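Local coordinates for hypothetical protein (Leishmania major, PDB 3LJN) that is of unknown function but, as an ankyrin repeat protein, probably serves as a scaffold that binds other proteins, at residues A[253-258]-A[292-297]. Sequence-based numbering, arbitrary orientation.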
# COMPACT_ATOMS: atom_id res chain seq x y z
N ARG A 253 -5.85 -12.02 22.56
CA ARG A 253 -5.85 -10.72 23.24
C ARG A 253 -6.89 -9.72 22.75
O ARG A 253 -7.33 -8.87 23.51
CB ARG A 253 -4.49 -10.05 23.09
CG ARG A 253 -3.40 -10.68 23.92
CD ARG A 253 -2.52 -9.60 24.47
NE ARG A 253 -1.50 -9.15 23.53
CZ ARG A 253 -1.05 -7.89 23.44
NH1 ARG A 253 -1.54 -6.91 24.20
NH2 ARG A 253 -0.09 -7.62 22.56
N ALA A 254 -7.28 -9.82 21.48
CA ALA A 254 -8.32 -8.95 20.94
C ALA A 254 -9.72 -9.48 21.23
O ALA A 254 -10.69 -8.88 20.78
CB ALA A 254 -8.13 -8.80 19.43
N ALA A 255 -9.82 -10.58 21.99
CA ALA A 255 -11.05 -11.38 22.11
C ALA A 255 -11.26 -12.01 20.73
O ALA A 255 -10.44 -12.82 20.31
CB ALA A 255 -12.22 -10.53 22.54
N MSE A 256 -12.29 -11.64 19.99
CA MSE A 256 -12.36 -12.06 18.58
C MSE A 256 -12.38 -13.57 18.50
O MSE A 256 -11.34 -14.20 18.32
CB MSE A 256 -11.17 -11.50 17.74
CG MSE A 256 -11.17 -9.96 17.52
SE MSE A 256 -10.02 -9.32 15.98
CE MSE A 256 -8.87 -10.90 15.81
N VAL A 257 -13.59 -14.13 18.60
CA VAL A 257 -13.78 -15.55 18.83
C VAL A 257 -13.64 -16.37 17.55
O VAL A 257 -12.88 -17.34 17.51
CB VAL A 257 -15.15 -15.84 19.47
CG1 VAL A 257 -15.25 -17.29 19.88
CG2 VAL A 257 -15.38 -14.96 20.67
N LEU A 258 -14.36 -15.96 16.50
CA LEU A 258 -14.30 -16.67 15.20
C LEU A 258 -12.89 -16.75 14.59
O LEU A 258 -12.48 -17.82 14.15
CB LEU A 258 -15.27 -16.05 14.18
CG LEU A 258 -16.79 -16.12 14.49
CD1 LEU A 258 -17.64 -16.21 13.19
CD2 LEU A 258 -17.17 -17.27 15.46
N ASP A 292 -7.25 -2.50 23.94
CA ASP A 292 -8.02 -1.40 24.54
C ASP A 292 -9.49 -1.32 24.16
O ASP A 292 -10.34 -0.99 24.99
CB ASP A 292 -7.33 -0.06 24.23
CG ASP A 292 -5.88 -0.05 24.66
OD1 ASP A 292 -5.41 -1.13 25.15
OD2 ASP A 292 -5.22 1.02 24.52
N PHE A 293 -9.79 -1.61 22.89
CA PHE A 293 -11.16 -1.78 22.39
C PHE A 293 -11.88 -3.00 22.99
O PHE A 293 -13.03 -3.24 22.63
CB PHE A 293 -11.12 -1.93 20.87
CG PHE A 293 -10.29 -3.10 20.40
CD1 PHE A 293 -10.81 -4.39 20.38
CD2 PHE A 293 -8.96 -2.91 20.01
CE1 PHE A 293 -10.04 -5.47 19.98
CE2 PHE A 293 -8.20 -3.99 19.60
CZ PHE A 293 -8.74 -5.27 19.58
N VAL A 294 -11.21 -3.80 23.83
CA VAL A 294 -11.81 -4.93 24.56
C VAL A 294 -12.24 -4.45 25.94
O VAL A 294 -11.43 -3.84 26.63
CB VAL A 294 -10.79 -6.07 24.81
CG1 VAL A 294 -11.49 -7.29 25.29
CG2 VAL A 294 -9.99 -6.37 23.59
N PRO A 295 -13.49 -4.73 26.36
CA PRO A 295 -13.96 -4.24 27.67
C PRO A 295 -13.17 -4.76 28.86
O PRO A 295 -12.86 -5.95 28.93
CB PRO A 295 -15.39 -4.77 27.76
CG PRO A 295 -15.80 -4.97 26.35
CD PRO A 295 -14.57 -5.37 25.60
N ALA A 296 -12.84 -3.86 29.77
CA ALA A 296 -12.05 -4.20 30.96
C ALA A 296 -12.83 -5.01 31.99
O ALA A 296 -12.23 -5.67 32.83
CB ALA A 296 -11.50 -2.94 31.60
N ALA A 297 -14.16 -4.94 31.93
CA ALA A 297 -15.02 -5.69 32.84
C ALA A 297 -15.13 -7.14 32.38
O ALA A 297 -14.20 -7.68 31.78
CB ALA A 297 -16.39 -5.04 32.90
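Arg-253, the last residue of helix 247-253, meets Val-294 through its backbone: Arg-253 O lies 3.7 Å from CG2 of the valine. Its guanidinium serves the same loop further back, where NH1 is hydrogen-bonded to the carbonyl of Val-289, and its backbone is hydrogen-bonded to Leu-291. Ala-254 presents a methyl and a carbonyl to the rim of the Phe-293 ring. Ala-254 CB sits 3.6 Å from CZ of Phe-293, in the ring plane and thus at the edge. Ala-254 O comes to 3.6 Å from CE1 of Phe-293, also near that plane. A chi1 of 59°, with CG between the backbone N and the carbonyl carbon, helps bring this edge of the ring to Ala-254. Ala-254 O is also in van der Waals contact with CG2 of Val-294, at 3.8 Å. Ala-255, which leaves the helix with a positive phi of 67°, points its methyl toward the loop, 4.3 Å from CG1 of Val-294, and also touches Ser-301 of helix 300-317. The contact thus lays the loop ahead of helix 300-317 against the turn joining helices 247-253 and 257-266. With no hydrogen bond between the two segments, methyl and ring-edge van der Waals contacts over a small interface join them directly, while polar anchoring involves partners outside both: Val-289 and Leu-291 for Arg-253, and Lys-302 for the carbonyls of Pro-295 and Ala-297.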